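Eukaryotic peptide chain release factor GTP-binding subunit (Schizosaccharomyces pombe, PDB 1R5B) is a GTP-binding translation release factor subunit (eRF3) that joins an elongation factor Tu-like P-loop domain to beta-rich domains. Local coordinates at residues A[47-52]-A[174-179]; A[447-452]-A[457-462]; A[114-119]-A[258-263]. One frame throughout, in Å; residues are numbered along the deposited sequence.

Contact 1 (A[47-52]-A[174-179]); sequences VFIGHV and VLARTQ
Ile-49 reaches from the central strand 42-50 to helix 169-178 and touches Leu-175 and Ala-176 with its two branches. The longer branch ends on the helix backbone itself: Ile-49 CD1 rests 3.8 Å from Ala-176 CA and 4.0 Å from Ala-176 CB. With CG1 anti to the carbonyl carbon (chi1 -58°) and the chain beyond it extended, CD1 is carried straight out to the helix, where the small alanine lets it come down close to the main chain. The shorter branch, Ile-49 CG2, meets Leu-175 CD2 at 4.1 Å, and the two side chains cross obliquely. Leu-175 turns one methyl to the strand because its CG lies anti to the backbone N (chi1 -171°). Behind Ile-49 the strand is bonded through its backbone to Val-149 and Val-151 of the neighbouring strand 147-153, while Ala-176 also packs on Tyr-220. Phe-48 points to the other side of the sheet and packs against Leu-59 and Ile-63 of helix 56-66. The side-chain contacts are aliphatic, with no polar pair between 47-52 and 174-179; this apolar packing seats the helix on the sheet just before Gly-50, which fits the start of a P-loop.

Contact 2 (A[447-452]-A[457-462]); sequences RFTLRD and VAVGKV
Phe-448 lays its ring over Gly-460 of the partner strand, in an antiparallel hydrogen-bonded pair. Gly-460 CA sits 3.9 Å from the ring centroid and 20° off the ring normal, a CH-pi contact, and the carbonyl oxygen of the same glycine lies over the same face, offset toward the rim. The ring gets there because CG stands between the backbone N and the carbonyl carbon (chi1 59°), folding it back across the neighbouring strand, directly onto the glycine backbone, with Phe-448 CE1 3.7 Å from Gly-460 CA. At the far rim, Phe-448 CE2 touches Val-462 CG1 at 4.0 Å.

Beneath the ring two backbone bonds close the pair, Phe-448 N to Gly-460 O and Gly-460 N to Phe-448 O, both 2.8 Å. Farther along, Leu-450 N donates to Ala-458 O at 3.2 Å. On the same face as Phe-448, Leu-450 CD2 packs on Ala-458 CB at 3.8 Å. Where the two segments come closest along the chain, Val-457 sets CG2 by Leu-450 CB and CG1 3.6 Å from Asp-452 CB. On the reverse face Thr-449 CB meets Val-459 CG1 at 4.1 Å.

Strands 364-371 and 385-387 flank the pair; Ala-367, Ile-369 and Met-386 pack on the Phe-448 and Leu-450 side, while Leu-26, Val-30 and Tyr-39 meet the Thr-449 and Val-459 side. The arrangement is a beta hairpin in the antiparallel sheet of the eEF1A-like C-terminal domain.

Contact 3 (A[114-119]-A[258-263]); sequences AYFETE and EYLDSM
Thr-118 and Asp-261 make the polar part of this contact, joining the end of strand 115-117 to helix 256-262. Thr-118 OG1 donates to Asp-261 OD1 over 2.6 Å, meeting the carboxylate oxygen on its anti side and 18° out of the carboxylate plane. The side chains run alongside one another in opposite senses; Thr-118 CB, which carries the hydroxyl, is 3.2 Å from Asp-261 OD1. Asp-261 CG is anti to the backbone N (chi1 -172°), which swings the carboxylate out from the helix toward the strand end. OD1 takes a second bond from the backbone N of His-120, so that one oxygen is gripped by both a side chain and the main chain of the turn between strands 115-117 and 121-125.

Like charges come near each other at the more exposed margin: Glu-119 OE2 is 4.6 Å from Asp-261 OD2, a closeness that would probably be mildly unfavourable. Positive groups are bound nearby. Lys-41 NZ bonds to the carbonyl oxygens of Thr-118 and Glu-119, and Arg-121 NH1 to those of Leu-260 and Met-263 at the end of the helix.

The apolar part is smaller and more buried. Phe-116 presents the edge of its ring to Leu-260, Phe-116 CZ to Leu-260 CD2 at 4.3 Å, with the methyl near the ring plane. Phe-123 of the next strand stacks with Phe-116 and also touches Leu-260, bridging the two, while Ile-63 and Leu-64 of helix 56-66 pack on Phe-116 as well. This is a helix-on-sheet contact in the P-loop GTP-binding domain, in which helix 256-262 is tied to the hairpin containing the outermost strand 115-117.

How the contacts relate
Contacts 1 and 3 belong to the same GTP-binding domain and reach the same mixed sheet, the first at its central strand 42-50, the second at its outermost strand 115-117. Their centres are 19 Å apart, and their segments alternate along the chain. Place and chemistry go together: contact 1 is buried and wholly apolar, whereas contact 3, partly buried, pairs an apolar inner touch with a polar, acidic margin. Contact 2 lies in the eEF1A-like C-terminal domain, its centre 42 Å from that of contact 1 and across the chain's centre. It is buried like contact 1, but it joins neighbouring strands by backbone hydrogen bonds instead of setting a helix on a sheet.

Contact 1 (A[47-52]-A[174-179])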
loop_
_atom_site.group_PDB
_atom_site.type_symbol
_atom_site.label_atom_id
_atom_site.label_comp_id
_atom_site.label_asym_id
_atom_site.label_seq_id
_atom_site.Cartn_x
_atom_site.Cartn_y
_atom_site.Cartn_z
ATOM N N VAL A 47 3.599 6.032 12.432
ATOM C CA VAL A 47 3.840 6.733 13.680
ATOM C C VAL A 47 3.553 5.788 14.834
ATOM O O VAL A 47 2.596 5.027 14.787
ATOM C CB VAL A 47 2.998 8.013 13.788
ATOM C CG1 VAL A 47 1.488 7.711 13.820
ATOM C CG2 VAL A 47 3.406 8.807 15.002
ATOM N N PHE A 48 4.409 5.832 15.848
ATOM C CA PHE A 48 4.272 5.009 17.043
ATOM C C PHE A 48 3.839 5.886 18.214
ATOM O O PHE A 48 4.354 6.984 18.406
ATOM C CB PHE A 48 5.595 4.312 17.367
ATOM C CG PHE A 48 5.914 3.183 16.448
ATOM C CD1 PHE A 48 6.353 3.426 15.169
ATOM C CD2 PHE A 48 5.750 1.875 16.851
ATOM C CE1 PHE A 48 6.636 2.382 14.311
ATOM C CE2 PHE A 48 6.036 0.828 15.992
ATOM C CZ PHE A 48 6.479 1.085 14.726
ATOM N N ILE A 49 2.880 5.379 18.980
ATOM C CA ILE A 49 2.270 6.100 20.096
ATOM C C ILE A 49 2.280 5.220 21.345
ATOM O O ILE A 49 2.146 4.006 21.263
ATOM C CB ILE A 49 0.818 6.484 19.738
ATOM C CG1 ILE A 49 0.793 7.344 18.473
ATOM C CG2 ILE A 49 0.143 7.220 20.890
ATOM C CD1 ILE A 49 -0.591 7.781 18.061
ATOM N N GLY A 50 2.420 5.843 22.507
ATOM C CA GLY A 50 2.456 5.106 23.761
ATOM C C GLY A 50 3.311 5.785 24.796
ATOM O O GLY A 50 3.870 6.853 24.551
ATOM N N HIS A 51 3.397 5.169 25.969
ATOM C CA HIS A 51 4.221 5.693 27.058
ATOM C C HIS A 51 5.692 5.385 26.785
ATOM O O HIS A 51 6.016 4.382 26.155
ATOM C CB HIS A 51 3.775 5.087 28.396
ATOM C CG HIS A 51 4.220 5.863 29.595
ATOM N ND1 HIS A 51 5.542 5.970 29.965
ATOM C CD2 HIS A 51 3.514 6.560 30.517
ATOM C CE1 HIS A 51 5.634 6.704 31.060
ATOM N NE2 HIS A 51 4.417 7.073 31.416
ATOM N N VAL A 52 6.576 6.251 27.267
ATOM C CA VAL A 52 8.023 6.054 27.112
ATOM C C VAL A 52 8.464 4.710 27.671
ATOM O O VAL A 52 9.352 4.063 27.119
ATOM C CB VAL A 52 8.880 7.126 27.851
ATOM C CG1 VAL A 52 10.233 7.319 27.123
ATOM C CG2 VAL A 52 8.144 8.462 28.009
ATOM N N VAL A 174 -6.863 9.184 22.078
ATOM C CA VAL A 174 -7.312 10.461 21.529
ATOM C C VAL A 174 -6.277 11.010 20.525
ATOM O O VAL A 174 -6.640 11.589 19.494
ATOM C CB VAL A 174 -7.568 11.482 22.639
ATOM C CG1 VAL A 174 -7.731 12.899 22.075
ATOM C CG2 VAL A 174 -8.808 11.075 23.440
ATOM N N LEU A 175 -4.998 10.793 20.810
ATOM C CA LEU A 175 -3.939 11.233 19.917
ATOM C C LEU A 175 -4.003 10.485 18.591
ATOM O O LEU A 175 -3.873 11.094 17.543
ATOM C CB LEU A 175 -2.568 11.056 20.572
ATOM C CG LEU A 175 -1.373 11.675 19.847
ATOM C CD1 LEU A 175 -1.537 13.177 19.708
ATOM C CD2 LEU A 175 -0.083 11.339 20.598
ATOM N N ALA A 176 -4.226 9.175 18.632
ATOM C CA ALA A 176 -4.308 8.392 17.410
ATOM C C ALA A 176 -5.471 8.860 16.525
ATOM O O ALA A 176 -5.335 8.950 15.308
ATOM C CB ALA A 176 -4.456 6.927 17.728
ATOM N N ARG A 177 -6.607 9.160 17.149
ATOM C CA ARG A 177 -7.768 9.674 16.441
ATOM C C ARG A 177 -7.455 11.055 15.844
ATOM O O ARG A 177 -7.741 11.305 14.671
ATOM C CB ARG A 177 -8.997 9.720 17.373
ATOM C CG ARG A 177 -10.346 9.449 16.703
ATOM C CD ARG A 177 -10.430 8.172 15.818
ATOM N NE ARG A 177 -11.376 7.207 16.344
ATOM C CZ ARG A 177 -11.833 6.131 15.686
ATOM N NH1 ARG A 177 -11.428 5.817 14.456
ATOM N NH2 ARG A 177 -12.706 5.334 16.285
ATOM N N THR A 178 -6.841 11.934 16.629
ATOM C CA THR A 178 -6.404 13.241 16.125
ATOM C C THR A 178 -5.418 13.147 14.935
ATOM O O THR A 178 -5.376 14.045 14.099
ATOM C CB THR A 178 -5.778 14.048 17.261
ATOM O OG1 THR A 178 -6.763 14.289 18.269
ATOM C CG2 THR A 178 -5.398 15.458 16.804
ATOM N N GLN A 179 -4.652 12.056 14.860
ATOM C CA GLN A 179 -3.700 11.819 13.773
ATOM C C GLN A 179 -4.329 11.107 12.558
ATOM O O GLN A 179 -3.609 10.692 11.644
ATOM C CB GLN A 179 -2.531 10.963 14.276
ATOM C CG GLN A 179 -1.652 11.640 15.292
ATOM C CD GLN A 179 -0.647 12.575 14.651
ATOM O OE1 GLN A 179 0.320 12.124 14.020
ATOM N NE2 GLN A 179 -0.865 13.879 14.811
#

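Contact 2 (A[447-452]-A[457-462])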
loop_
_atom_site.group_PDB
_atom_site.type_symbol
_atom_site.label_atom_id
_atom_site.label_comp_id
_atom_site.label_asym_id
_atom_site.label_seq_id
_atom_site.Cartn_x
_atom_site.Cartn_y
_atom_site.Cartn_z
ATOM N N ARG A 447 2.495 1.410 -13.539
ATOM C CA ARG A 447 3.360 0.278 -13.873
ATOM C C ARG A 447 2.870 -0.440 -15.137
ATOM O O ARG A 447 1.708 -0.820 -15.196
ATOM C CB ARG A 447 3.374 -0.697 -12.693
ATOM C CG ARG A 447 4.118 -1.994 -12.933
ATOM C CD ARG A 447 4.582 -2.680 -11.645
ATOM N NE ARG A 447 5.048 -4.053 -11.854
ATOM C CZ ARG A 447 5.534 -4.843 -10.892
ATOM N NH1 ARG A 447 5.637 -4.403 -9.642
ATOM N NH2 ARG A 447 5.938 -6.075 -11.182
ATOM N N PHE A 448 3.754 -0.657 -16.124
ATOM C CA PHE A 448 3.348 -1.247 -17.414
ATOM C C PHE A 448 4.317 -2.244 -18.100
ATOM O O PHE A 448 5.536 -2.188 -17.915
ATOM C CB PHE A 448 2.958 -0.143 -18.392
ATOM C CG PHE A 448 4.039 0.844 -18.678
ATOM C CD1 PHE A 448 4.953 0.601 -19.701
ATOM C CD2 PHE A 448 4.111 2.047 -17.984
ATOM C CE1 PHE A 448 5.933 1.524 -20.003
ATOM C CE2 PHE A 448 5.095 2.979 -18.286
ATOM C CZ PHE A 448 6.007 2.711 -19.299
ATOM N N THR A 449 3.739 -3.158 -18.887
ATOM C CA THR A 449 4.500 -4.111 -19.702
ATOM C C THR A 449 4.105 -4.053 -21.197
ATOM O O THR A 449 2.923 -3.956 -21.537
ATOM C CB THR A 449 4.342 -5.567 -19.156
ATOM O OG1 THR A 449 3.297 -6.262 -19.851
ATOM C CG2 THR A 449 3.873 -5.588 -17.718
ATOM N N LEU A 450 5.106 -4.138 -22.078
ATOM C CA LEU A 450 4.913 -4.046 -23.536
ATOM C C LEU A 450 4.906 -5.432 -24.189
ATOM O O LEU A 450 5.662 -6.314 -23.792
ATOM C CB LEU A 450 6.000 -3.161 -24.158
ATOM C CG LEU A 450 5.770 -1.646 -24.029
ATOM C CD1 LEU A 450 5.167 -1.238 -22.695
ATOM C CD2 LEU A 450 7.060 -0.894 -24.247
ATOM N N ARG A 451 4.035 -5.612 -25.182
ATOM C CA ARG A 451 3.857 -6.893 -25.870
ATOM C C ARG A 451 3.940 -6.700 -27.389
ATOM O O ARG A 451 3.228 -5.865 -27.952
ATOM C CB ARG A 451 2.504 -7.510 -25.493
ATOM C CG ARG A 451 2.534 -8.362 -24.229
ATOM C CD ARG A 451 1.895 -9.742 -24.372
ATOM N NE ARG A 451 2.622 -10.774 -23.625
ATOM C CZ ARG A 451 2.172 -12.009 -23.397
ATOM N NH1 ARG A 451 0.982 -12.400 -23.848
ATOM N NH2 ARG A 451 2.918 -12.862 -22.703
ATOM N N ASP A 452 4.794 -7.481 -28.051
ATOM C CA ASP A 452 5.047 -7.305 -29.484
ATOM C C ASP A 452 4.357 -8.384 -30.318
ATOM O O ASP A 452 5.000 -9.142 -31.053
ATOM C CB ASP A 452 6.554 -7.260 -29.757
ATOM C CG ASP A 452 6.923 -6.236 -30.812
ATOM O OD1 ASP A 452 7.402 -6.636 -31.899
ATOM O OD2 ASP A 452 6.767 -5.005 -30.636
ATOM N N VAL A 457 8.224 -7.824 -24.278
ATOM C CA VAL A 457 9.338 -7.086 -24.892
ATOM C C VAL A 457 9.940 -5.992 -24.010
ATOM O O VAL A 457 11.113 -5.685 -24.137
ATOM C CB VAL A 457 8.985 -6.424 -26.262
ATOM C CG1 VAL A 457 9.377 -7.344 -27.450
ATOM C CG2 VAL A 457 7.533 -5.980 -26.327
ATOM N N ALA A 458 9.147 -5.369 -23.148
ATOM C CA ALA A 458 9.705 -4.410 -22.195
ATOM C C ALA A 458 8.895 -4.299 -20.902
ATOM O O ALA A 458 7.869 -4.958 -20.739
ATOM C CB ALA A 458 9.866 -3.039 -22.856
ATOM N N VAL A 459 9.391 -3.477 -19.979
ATOM C CA VAL A 459 8.673 -3.131 -18.751
ATOM C C VAL A 459 9.062 -1.723 -18.337
ATOM O O VAL A 459 10.199 -1.299 -18.540
ATOM C CB VAL A 459 8.969 -4.105 -17.572
ATOM C CG1 VAL A 459 8.140 -5.384 -17.688
ATOM C CG2 VAL A 459 10.456 -4.428 -17.464
ATOM N N GLY A 460 8.120 -1.005 -17.739
ATOM C CA GLY A 460 8.349 0.384 -17.407
ATOM C C GLY A 460 7.359 0.991 -16.440
ATOM O O GLY A 460 6.299 0.432 -16.182
ATOM N N LYS A 461 7.739 2.143 -15.898
ATOM C CA LYS A 461 6.880 2.940 -15.045
ATOM C C LYS A 461 6.788 4.357 -15.586
ATOM O O LYS A 461 7.723 4.818 -16.230
ATOM C CB LYS A 461 7.425 2.959 -13.619
ATOM C CG LYS A 461 8.774 3.651 -13.437
ATOM C CD LYS A 461 9.647 2.906 -12.427
ATOM C CE LYS A 461 11.096 3.391 -12.437
ATOM N NZ LYS A 461 11.635 3.558 -11.055
ATOM N N VAL A 462 5.680 5.051 -15.308
ATOM C CA VAL A 462 5.491 6.420 -15.794
ATOM C C VAL A 462 5.972 7.386 -14.727
ATOM O O VAL A 462 5.754 7.136 -13.558
ATOM C CB VAL A 462 4.004 6.735 -16.253
ATOM C CG1 VAL A 462 3.062 5.560 -16.047
ATOM C CG2 VAL A 462 3.454 8.015 -15.609
#

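Contact 3 (A[114-119]-A[258-263])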
loop_
_atom_site.group_PDB
_atom_site.type_symbol
_atom_site.label_atom_id
_atom_site.label_comp_id
_atom_site.label_asym_id
_atom_site.label_seq_id
_atom_site.Cartn_x
_atom_site.Cartn_y
_atom_site.Cartn_z
ATOM N N ALA A 114 14.568 8.778 9.833
ATOM C CA ALA A 114 14.707 7.331 9.999
ATOM C C ALA A 114 13.617 6.586 9.249
ATOM O O ALA A 114 12.478 7.021 9.231
ATOM C CB ALA A 114 14.685 6.944 11.475
ATOM N N TYR A 115 13.986 5.475 8.621
ATOM C CA TYR A 115 13.035 4.589 7.970
ATOM C C TYR A 115 13.492 3.129 8.067
ATOM O O TYR A 115 14.648 2.851 8.373
ATOM C CB TYR A 115 12.869 5.000 6.502
ATOM C CG TYR A 115 14.084 4.728 5.626
ATOM C CD1 TYR A 115 14.287 3.472 5.059
ATOM C CD2 TYR A 115 15.022 5.730 5.354
ATOM C CE1 TYR A 115 15.397 3.213 4.252
ATOM C CE2 TYR A 115 16.140 5.480 4.543
ATOM C CZ TYR A 115 16.320 4.219 4.000
ATOM O OH TYR A 115 17.417 3.938 3.203
ATOM N N PHE A 116 12.584 2.204 7.786
ATOM C CA PHE A 116 12.919 0.790 7.716
ATOM C C PHE A 116 12.134 0.090 6.614
ATOM O O PHE A 116 11.150 0.617 6.125
ATOM C CB PHE A 116 12.661 0.118 9.055
ATOM C CG PHE A 116 11.216 0.093 9.466
ATOM C CD1 PHE A 116 10.421 -1.009 9.180
ATOM C CD2 PHE A 116 10.659 1.155 10.149
ATOM C CE1 PHE A 116 9.097 -1.054 9.565
ATOM C CE2 PHE A 116 9.324 1.122 10.536
ATOM C CZ PHE A 116 8.542 0.009 10.242
ATOM N N GLU A 117 12.562 -1.107 6.230
ATOM C CA GLU A 117 11.952 -1.796 5.097
ATOM C C GLU A 117 11.497 -3.201 5.412
ATOM O O GLU A 117 12.080 -3.895 6.231
ATOM C CB GLU A 117 12.912 -1.865 3.908
ATOM C CG GLU A 117 13.444 -0.522 3.449
ATOM C CD GLU A 117 14.022 -0.579 2.045
ATOM O OE1 GLU A 117 14.255 -1.696 1.545
ATOM O OE2 GLU A 117 14.242 0.489 1.439
ATOM N N THR A 118 10.420 -3.578 4.743
ATOM C CA THR A 118 9.956 -4.947 4.617
ATOM C C THR A 118 10.070 -5.293 3.135
ATOM O O THR A 118 10.591 -4.489 2.359
ATOM C CB THR A 118 8.498 -5.024 5.067
ATOM O OG1 THR A 118 7.685 -4.109 4.292
ATOM C CG2 THR A 118 8.367 -4.563 6.520
ATOM N N GLU A 119 9.558 -6.458 2.731
ATOM C CA GLU A 119 9.751 -6.940 1.361
ATOM C C GLU A 119 9.162 -5.959 0.348
ATOM O O GLU A 119 9.807 -5.641 -0.643
ATOM C CB GLU A 119 9.137 -8.334 1.179
ATOM C CG GLU A 119 9.523 -9.049 -0.115
ATOM C CD GLU A 119 8.666 -10.279 -0.421
ATOM O OE1 GLU A 119 8.853 -10.905 -1.496
ATOM O OE2 GLU A 119 7.803 -10.634 0.412
ATOM N N GLU A 258 5.365 -8.473 9.345
ATOM C CA GLU A 258 4.660 -9.249 8.345
ATOM C C GLU A 258 3.283 -8.635 8.089
ATOM O O GLU A 258 2.832 -8.549 6.960
ATOM C CB GLU A 258 4.518 -10.677 8.851
ATOM C CG GLU A 258 3.792 -11.635 7.933
ATOM C CD GLU A 258 3.681 -13.022 8.538
ATOM O OE1 GLU A 258 4.446 -13.335 9.484
ATOM O OE2 GLU A 258 2.820 -13.795 8.063
ATOM N N TYR A 259 2.622 -8.224 9.158
ATOM C CA TYR A 259 1.336 -7.554 9.078
ATOM C C TYR A 259 1.459 -6.148 8.442
ATOM O O TYR A 259 0.640 -5.772 7.605
ATOM C CB TYR A 259 0.708 -7.452 10.473
ATOM C CG TYR A 259 -0.594 -6.736 10.431
ATOM C CD1 TYR A 259 -1.748 -7.393 10.004
ATOM C CD2 TYR A 259 -0.677 -5.387 10.748
ATOM C CE1 TYR A 259 -2.957 -6.730 9.926
ATOM C CE2 TYR A 259 -1.892 -4.711 10.660
ATOM C CZ TYR A 259 -3.014 -5.387 10.245
ATOM O OH TYR A 259 -4.206 -4.736 10.160
ATOM N N LEU A 260 2.461 -5.379 8.858
ATOM C CA LEU A 260 2.713 -4.044 8.303
ATOM C C LEU A 260 2.971 -4.110 6.786
ATOM O O LEU A 260 2.595 -3.211 6.040
ATOM C CB LEU A 260 3.921 -3.408 8.985
ATOM C CG LEU A 260 3.757 -2.311 10.054
ATOM C CD1 LEU A 260 2.463 -2.409 10.805
ATOM C CD2 LEU A 260 4.968 -2.324 11.011
ATOM N N ASP A 261 3.585 -5.204 6.342
ATOM C CA ASP A 261 3.947 -5.364 4.949
ATOM C C ASP A 261 2.751 -5.517 4.013
ATOM O O ASP A 261 2.738 -4.928 2.951
ATOM C CB ASP A 261 4.887 -6.563 4.780
ATOM C CG ASP A 261 5.444 -6.657 3.381
ATOM O OD1 ASP A 261 6.197 -5.752 2.988
ATOM O OD2 ASP A 261 5.179 -7.591 2.600
ATOM N N SER A 262 1.771 -6.321 4.396
ATOM C CA SER A 262 0.638 -6.637 3.515
ATOM C C SER A 262 -0.669 -5.921 3.912
ATOM O O SER A 262 -1.676 -6.053 3.232
ATOM C CB SER A 262 0.416 -8.152 3.488
ATOM O OG SER A 262 0.231 -8.641 4.803
ATOM N N MET A 263 -0.622 -5.190 5.025
ATOM C CA MET A 263 -1.668 -4.263 5.475
ATOM C C MET A 263 -2.244 -3.468 4.325
ATOM O O MET A 263 -1.541 -2.856 3.551
ATOM C CB MET A 263 -1.039 -3.195 6.376
ATOM C CG MET A 263 -1.493 -3.199 7.723
ATOM S SD MET A 263 -0.795 -1.839 8.595
ATOM C CE MET A 263 -2.362 -1.143 9.066
#